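Acetyl-CoA acetyltransferase A (Ascaris suum, PDB 6BJA) catalyses the thiolase reaction, probably joining two acetyl-CoA molecules into acetoacetyl-CoA with release of coenzyme A, or running the reverse cleavage. Local coordinates at residues 301-306 against 335-340; 320-323 against 328-331; 379-384 against 389-394. One frame throughout, in Å; residues are numbered along the deposited sequence.

Contact 1: 301-306 against 335-340; sequences LAVKQL and KELRLD
E336 and L337, in the last turn of helix 327-337, reach across to V303 and K304 and show how two helices can meet through a few side chains. E336 comes first. Its side chain crosses that of K304 at about a right angle, with OE2 4.1 Å from K304 CE. The two charges are close without pairing: K304 NZ and E336 OE2 stand 4.6 Å apart and not in contact, so any attraction is probably long-range; E336 OE1 is hydrogen-bonded to the hydroxyl of Y173. L337 follows and divides its forked tip between two partners. One methyl, CD1, rests 3.9 Å from V303 CG1. The other, CD2, lies along the lysine, 3.7 Å from K304 NZ, the two chains running past each other in opposite directions. K304 is extended as far as CE and bends only at its last torsion (chi4 -55°), which carries the ammonium over this leucine methyl. At R338 phi turns positive (54°) and two bonds run back into the last turn, a Schellman motif; the chain then leaves the neighbouring helix. V303 also packs on V379, A381 and A391 of the sheet, which places its helix directly on the strands. Side-by-side helices of this kind, apolar toward the sheet and charged toward solvent, are characteristic of the outer helical layer in the layered alpha/beta thiolase fold.

Contact 2: 320-323 against 328-331; sequences WEIN and VTGL
Torsions set the meeting of I322 with T329 and G330. With chi1 at 173°, I322 sends CG1 away from its own backbone N and toward the helix, while CG2 sits between N and the carbonyl carbon. The two branches meet neighbouring points of the helix backbone: CG1 comes to 4.0 Å from T329 O, and CG2 rests 4.0 Å from G330 CA, directly against a backbone that carries no side chain. The helix answers with T329. Its chi1 of -42° keeps OG1 beside the backbone N, where it bonds back to F326 O, and swings CG2 to the side of the strand. That methyl lies 3.3 Å from N323 O, a snug approach of carbon to carbonyl oxygen, and 4.2 Å from I322 CG1. The threonine divides its work: the hydroxyl turns back to F326, just ahead of the helix, and the methyl does the packing. The CB of N323 points away from the helix, and its side chain comes within about 3 Å of that of H355. N323 begins the Asn-Glu-Ala-Phe motif familiar from thiolases, whose asparagine in bacterial relatives holds a water of an oxyanion hole; a similar role here is plausible. On the helix side, the side chain of T329 lies about 4 Å from that of C383. The chemistry is van der Waals packing of aliphatic carbons against carbonyl oxygens and a glycine CA, with no hydrogen bond across; it holds strand and helix close on either side of a short connection, with N323 beside H355 and the helix beside C383, both predicted to be catalytic.

Contact 3: 379-384 against 389-394; sequences VAAICN and ASAILI
V379 and L393 face each other at one end of a two-stranded pairing, and the valine can be followed outward atom by atom. Its CB lies 3.9 Å from I392 O. With chi1 at 176°, CG1 is turned to the same carbonyl, 3.6 Å from I392 O, and looks along the row toward A391 CB. CG2 takes the other side and meets L393 CD1 at 3.8 Å. Beyond this pair the strands run antiparallel, their axes at 171°. A380 and I392 form one hydrogen-bonded pair, with I392 N to A380 O at 2.9 Å; I382 and S390 form the next, again with two bonds. CA-H...O contacts fill the places between, and the alanines let the backbones sit close: A381 CB and A391 CB are 4.0 Å apart, while A389 CB presses to 3.2 Å from I382 O. Residues V379, A381, C383, A389, A391 and L393 share a face that packs toward helix 298-310. The other face, with A380, I382, S390 and I392, is covered by helices 357-371 and 97-110. At the far end N384 OD1 is hydrogen-bonded to S96. The whole is a beta hairpin, and C383, predicted to act as proton acceptor, lies near its turn and begins the Cys-X-Gly motif of the thiolase C-terminal domain.

Overall arrangement
The three contacts form a continuous block in the C-terminal half, their centres 10 to 11 Å apart. Contact 2 is nested within the chain loop closed by contact 1 and shares helix 327-337 with it; the indole of W320, in contact 2's strand, packs on contact 1, CZ3 3.6 Å from V303 CG1 and CZ2 3.6 Å from L339 CD2. Strand 319-322 then joins the hairpin of contact 3, where E321 O and A381 N are probably hydrogen-bonded at 2.8 Å. Helix 298-310 lies against the same strands, L306 CD2 touching V379 CG1 at 3.7 Å. Contacts 2 and 3 converge on the active site: the side chains of N323 and C383 each lie about 7 Å from bound coenzyme A, whereas contact 1 stays on the outer side.

Contact 1: 301-306 against 335-340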
loop_
_atom_site.group_PDB
_atom_site.type_symbol
_atom_site.label_atom_id
_atom_site.label_comp_id
_atom_site.label_asym_id
_atom_site.label_seq_id
_atom_site.Cartn_x
_atom_site.Cartn_y
_atom_site.Cartn_z
ATOM N N LEU A 301 26.185 32.758 9.028
ATOM C CA LEU A 301 25.534 33.660 9.973
ATOM C C LEU A 301 25.697 33.153 11.402
ATOM O O LEU A 301 26.011 33.917 12.315
ATOM C CB LEU A 301 24.053 33.827 9.624
ATOM C CG LEU A 301 23.339 34.990 10.292
ATOM C CD1 LEU A 301 23.973 36.328 9.891
ATOM C CD2 LEU A 301 21.862 34.949 9.893
ATOM N N ALA A 302 25.542 31.848 11.589
ATOM C CA ALA A 302 25.724 31.275 12.910
ATOM C C ALA A 302 27.166 31.449 13.373
ATOM O O ALA A 302 27.421 31.750 14.537
ATOM C CB ALA A 302 25.334 29.811 12.904
ATOM N N VAL A 303 28.114 31.255 12.459
ATOM C CA VAL A 303 29.530 31.379 12.802
ATOM C C VAL A 303 29.898 32.829 13.152
ATOM O O VAL A 303 30.662 33.059 14.082
ATOM C CB VAL A 303 30.413 30.866 11.652
ATOM C CG1 VAL A 303 31.882 31.293 11.837
ATOM C CG2 VAL A 303 30.283 29.368 11.548
ATOM N N LYS A 304 29.341 33.801 12.435
ATOM C CA LYS A 304 29.623 35.201 12.759
ATOM C C LYS A 304 29.220 35.493 14.207
ATOM O O LYS A 304 29.975 36.109 14.955
ATOM C CB LYS A 304 28.905 36.136 11.779
ATOM C CG LYS A 304 29.563 36.139 10.426
ATOM C CD LYS A 304 28.797 36.972 9.407
ATOM C CE LYS A 304 29.396 36.790 8.041
ATOM N NZ LYS A 304 30.852 37.104 8.075
ATOM N N GLN A 305 28.065 34.975 14.614
ATOM C CA GLN A 305 27.578 35.121 15.982
ATOM C C GLN A 305 28.493 34.393 16.957
ATOM O O GLN A 305 28.894 34.934 17.977
ATOM C CB GLN A 305 26.152 34.588 16.090
ATOM C CG GLN A 305 25.534 34.686 17.476
ATOM C CD GLN A 305 25.547 36.097 18.030
ATOM O OE1 GLN A 305 25.200 37.055 17.335
ATOM N NE2 GLN A 305 25.958 36.233 19.286
ATOM N N LEU A 306 28.845 33.163 16.605
ATOM C CA LEU A 306 29.723 32.341 17.431
ATOM C C LEU A 306 31.052 33.035 17.733
ATOM O O LEU A 306 31.505 33.080 18.874
ATOM C CB LEU A 306 29.975 31.011 16.722
ATOM C CG LEU A 306 30.799 29.943 17.440
ATOM C CD1 LEU A 306 30.042 29.387 18.629
ATOM C CD2 LEU A 306 31.163 28.822 16.481
ATOM N N LYS A 335 33.496 31.304 0.981
ATOM C CA LYS A 335 33.511 32.628 0.369
ATOM C C LYS A 335 33.041 33.707 1.331
ATOM O O LYS A 335 33.646 34.779 1.447
ATOM C CB LYS A 335 32.641 32.639 -0.895
ATOM C CG LYS A 335 32.782 33.914 -1.729
ATOM C CD LYS A 335 34.203 33.972 -2.263
ATOM C CE LYS A 335 34.523 35.214 -3.048
ATOM N NZ LYS A 335 35.992 35.135 -3.346
ATOM N N GLU A 336 31.947 33.440 2.028
ATOM C CA GLU A 336 31.371 34.436 2.914
ATOM C C GLU A 336 32.297 34.776 4.079
ATOM O O GLU A 336 32.423 35.941 4.460
ATOM C CB GLU A 336 30.025 33.941 3.428
ATOM C CG GLU A 336 29.292 34.964 4.232
ATOM C CD GLU A 336 28.816 36.142 3.411
ATOM O OE1 GLU A 336 28.603 35.988 2.191
ATOM O OE2 GLU A 336 28.633 37.218 4.007
ATOM N N LEU A 337 32.955 33.762 4.639
ATOM C CA LEU A 337 33.836 33.952 5.783
ATOM C C LEU A 337 35.290 34.210 5.391
ATOM O O LEU A 337 36.137 34.392 6.268
ATOM C CB LEU A 337 33.783 32.720 6.682
ATOM C CG LEU A 337 32.408 32.542 7.315
ATOM C CD1 LEU A 337 32.337 31.206 8.011
ATOM C CD2 LEU A 337 32.085 33.655 8.300
ATOM N N ARG A 338 35.565 34.198 4.083
ATOM C CA ARG A 338 36.906 34.428 3.521
ATOM C C ARG A 338 37.930 33.479 4.137
ATOM O O ARG A 338 39.023 33.884 4.549
ATOM C CB ARG A 338 37.338 35.876 3.723
ATOM C CG ARG A 338 36.375 36.892 3.125
ATOM C CD ARG A 338 36.860 38.305 3.403
ATOM N NE ARG A 338 35.829 39.120 4.047
ATOM C CZ ARG A 338 35.087 40.040 3.434
ATOM N NH1 ARG A 338 35.245 40.302 2.138
ATOM N NH2 ARG A 338 34.180 40.716 4.127
ATOM N N LEU A 339 37.568 32.198 4.173
ATOM C CA LEU A 339 38.461 31.169 4.691
ATOM C C LEU A 339 39.484 30.616 3.693
ATOM O O LEU A 339 39.292 30.621 2.484
ATOM C CB LEU A 339 37.621 30.003 5.232
ATOM C CG LEU A 339 36.555 30.395 6.241
ATOM C CD1 LEU A 339 35.769 29.137 6.686
ATOM C CD2 LEU A 339 37.125 31.141 7.435
ATOM N N ASP A 340 40.576 30.112 4.237
ATOM C CA ASP A 340 41.508 29.300 3.470
ATOM C C ASP A 340 40.861 27.937 3.227
ATOM O O ASP A 340 40.618 27.180 4.189
ATOM C CB ASP A 340 42.817 29.155 4.228
ATOM C CG ASP A 340 43.845 28.337 3.473
ATOM O OD1 ASP A 340 43.523 27.731 2.434
ATOM O OD2 ASP A 340 44.994 28.276 3.949
#

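Contact 2: 320-323 against 328-331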
loop_
_atom_site.group_PDB
_atom_site.type_symbol
_atom_site.label_atom_id
_atom_site.label_comp_id
_atom_site.label_asym_id
_atom_site.label_seq_id
_atom_site.Cartn_x
_atom_site.Cartn_y
_atom_site.Cartn_z
ATOM N N TRP A 320 37.897 23.842 10.134
ATOM C CA TRP A 320 36.463 24.021 9.966
ATOM C C TRP A 320 35.849 22.750 9.446
ATOM O O TRP A 320 36.433 22.088 8.588
ATOM C CB TRP A 320 36.157 25.153 8.978
ATOM C CG TRP A 320 36.737 26.447 9.348
ATOM C CD1 TRP A 320 38.007 26.870 9.091
ATOM C CD2 TRP A 320 36.079 27.527 10.017
ATOM N NE1 TRP A 320 38.188 28.138 9.579
ATOM C CE2 TRP A 320 37.027 28.561 10.163
ATOM C CE3 TRP A 320 34.794 27.701 10.540
ATOM C CZ2 TRP A 320 36.707 29.774 10.780
ATOM C CZ3 TRP A 320 34.488 28.899 11.152
ATOM C CH2 TRP A 320 35.445 29.909 11.286
ATOM N N GLU A 321 34.656 22.422 9.961
ATOM C CA GLU A 321 33.782 21.454 9.322
ATOM C C GLU A 321 32.499 22.163 8.945
ATOM O O GLU A 321 31.796 22.669 9.834
ATOM C CB GLU A 321 33.459 20.265 10.229
ATOM C CG GLU A 321 34.578 19.269 10.383
ATOM C CD GLU A 321 34.804 18.394 9.156
ATOM O OE1 GLU A 321 33.826 17.918 8.549
ATOM O OE2 GLU A 321 35.974 18.142 8.814
ATOM N N ILE A 322 32.195 22.190 7.655
ATOM C CA ILE A 322 30.907 22.708 7.169
ATOM C C ILE A 322 30.211 21.557 6.486
ATOM O O ILE A 322 30.726 20.975 5.545
ATOM C CB ILE A 322 31.044 23.931 6.188
ATOM C CG1 ILE A 322 29.694 24.320 5.591
ATOM C CG2 ILE A 322 32.021 23.646 5.047
ATOM C CD1 ILE A 322 28.697 24.801 6.604
ATOM N N ASN A 323 29.048 21.157 6.994
ATOM C CA ASN A 323 28.432 19.977 6.424
ATOM C C ASN A 323 28.038 20.245 4.980
ATOM O O ASN A 323 27.381 21.250 4.673
ATOM C CB ASN A 323 27.216 19.514 7.234
ATOM C CG ASN A 323 26.699 18.159 6.765
ATOM O OD1 ASN A 323 25.525 18.005 6.401
ATOM N ND2 ASN A 323 27.568 17.187 6.755
ATOM N N VAL A 328 27.663 23.642 -3.065
ATOM C CA VAL A 328 27.487 25.072 -2.854
ATOM C C VAL A 328 27.498 25.427 -1.366
ATOM O O VAL A 328 27.887 26.533 -1.008
ATOM C CB VAL A 328 26.192 25.608 -3.529
ATOM C CG1 VAL A 328 24.931 24.861 -3.057
ATOM C CG2 VAL A 328 26.038 27.113 -3.294
ATOM N N THR A 329 27.108 24.491 -0.487
ATOM C CA THR A 329 27.144 24.770 0.941
ATOM C C THR A 329 28.568 25.105 1.396
ATOM O O THR A 329 28.792 26.060 2.144
ATOM C CB THR A 329 26.629 23.577 1.734
ATOM O OG1 THR A 329 25.476 23.041 1.073
ATOM C CG2 THR A 329 26.274 23.977 3.167
ATOM N N GLY A 330 29.526 24.300 0.944
ATOM C CA GLY A 330 30.919 24.538 1.264
ATOM C C GLY A 330 31.466 25.805 0.639
ATOM O O GLY A 330 32.102 26.621 1.306
ATOM N N LEU A 331 31.211 25.962 -0.649
ATOM C CA LEU A 331 31.701 27.142 -1.374
ATOM C C LEU A 331 31.168 28.448 -0.786
ATOM O O LEU A 331 31.902 29.422 -0.631
ATOM C CB LEU A 331 31.312 27.051 -2.837
ATOM C CG LEU A 331 32.122 26.026 -3.626
ATOM C CD1 LEU A 331 31.492 25.773 -4.964
ATOM C CD2 LEU A 331 33.591 26.463 -3.795
#

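Contact 3: 379-384 against 389-394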
loop_
_atom_site.group_PDB
_atom_site.type_symbol
_atom_site.label_atom_id
_atom_site.label_comp_id
_atom_site.label_asym_id
_atom_site.label_seq_id
_atom_site.Cartn_x
_atom_site.Cartn_y
_atom_site.Cartn_z
ATOM N N VAL A 379 35.753 24.859 14.495
ATOM C CA VAL A 379 34.330 25.160 14.388
ATOM C C VAL A 379 33.646 24.160 13.474
ATOM O O VAL A 379 34.120 23.888 12.371
ATOM C CB VAL A 379 34.077 26.586 13.858
ATOM C CG1 VAL A 379 32.563 26.843 13.656
ATOM C CG2 VAL A 379 34.630 27.589 14.818
ATOM N N ALA A 380 32.537 23.593 13.950
ATOM C CA ALA A 380 31.687 22.758 13.123
ATOM C C ALA A 380 30.360 23.476 12.945
ATOM O O ALA A 380 29.783 23.957 13.920
ATOM C CB ALA A 380 31.488 21.384 13.743
ATOM N N ALA A 381 29.901 23.540 11.698
ATOM C CA ALA A 381 28.658 24.231 11.356
ATOM C C ALA A 381 27.826 23.424 10.378
ATOM O O ALA A 381 28.354 22.731 9.516
ATOM C CB ALA A 381 28.956 25.571 10.789
ATOM N N ILE A 382 26.500 23.494 10.541
ATOM C CA ILE A 382 25.593 22.702 9.715
ATOM C C ILE A 382 24.277 23.453 9.504
ATOM O O ILE A 382 23.771 24.062 10.435
ATOM C CB ILE A 382 25.351 21.308 10.356
ATOM C CG1 ILE A 382 24.526 20.399 9.466
ATOM C CG2 ILE A 382 24.775 21.439 11.763
ATOM C CD1 ILE A 382 24.720 18.897 9.879
ATOM N N CYS A 383 23.802 23.468 8.250
ATOM C CA CYS A 383 22.508 24.040 7.911
ATOM C C CYS A 383 21.435 22.968 7.909
ATOM O O CYS A 383 21.726 21.763 7.871
ATOM C CB CYS A 383 22.549 24.731 6.541
ATOM S SG CYS A 383 22.724 23.623 5.112
ATOM N N ASN A 384 20.182 23.394 7.952
ATOM C CA ASN A 384 19.097 22.441 7.798
ATOM C C ASN A 384 17.939 22.999 7.046
ATOM O O ASN A 384 17.717 24.205 7.022
ATOM C CB ASN A 384 18.638 21.867 9.162
ATOM C CG ASN A 384 18.130 22.903 10.152
ATOM O OD1 ASN A 384 18.849 23.321 11.063
ATOM N ND2 ASN A 384 16.859 23.242 10.044
ATOM N N ALA A 389 20.652 27.130 10.934
ATOM C CA ALA A 389 21.962 26.509 11.081
ATOM C C ALA A 389 22.438 26.579 12.518
ATOM O O ALA A 389 22.031 27.459 13.295
ATOM C CB ALA A 389 22.991 27.166 10.156
ATOM N N SER A 390 23.291 25.616 12.861
ATOM C CA SER A 390 23.903 25.488 14.172
ATOM C C SER A 390 25.410 25.455 14.006
ATOM O O SER A 390 25.906 24.936 13.001
ATOM C CB SER A 390 23.428 24.213 14.873
ATOM O OG SER A 390 22.013 24.148 14.895
ATOM N N ALA A 391 26.125 26.049 14.952
ATOM C CA ALA A 391 27.593 26.000 14.947
ATOM C C ALA A 391 28.108 25.817 16.365
ATOM O O ALA A 391 27.480 26.268 17.340
ATOM C CB ALA A 391 28.172 27.252 14.324
ATOM N N ILE A 392 29.247 25.135 16.486
ATOM C CA ILE A 392 29.854 24.866 17.778
ATOM C C ILE A 392 31.349 25.156 17.675
ATOM O O ILE A 392 31.983 24.882 16.656
ATOM C CB ILE A 392 29.566 23.395 18.260
ATOM C CG1 ILE A 392 29.997 23.174 19.706
ATOM C CG2 ILE A 392 30.204 22.390 17.354
ATOM C CD1 ILE A 392 29.360 21.908 20.319
ATOM N N LEU A 393 31.874 25.762 18.735
ATOM C CA LEU A 393 33.294 26.048 18.876
ATOM C C LEU A 393 33.919 25.096 19.879
ATOM O O LEU A 393 33.442 24.986 21.020
ATOM C CB LEU A 393 33.486 27.499 19.329
ATOM C CG LEU A 393 34.915 27.928 19.670
ATOM C CD1 LEU A 393 35.758 28.004 18.407
ATOM C CD2 LEU A 393 34.875 29.283 20.398
ATOM N N ILE A 394 34.971 24.401 19.453
ATOM C CA ILE A 394 35.650 23.464 20.330
ATOM C C ILE A 394 37.149 23.674 20.381
ATOM O O ILE A 394 37.762 24.156 19.426
ATOM C CB ILE A 394 35.349 22.023 19.940
ATOM C CG1 ILE A 394 35.861 21.676 18.561
ATOM C CG2 ILE A 394 33.832 21.748 20.028
ATOM C CD1 ILE A 394 35.903 20.175 18.362
#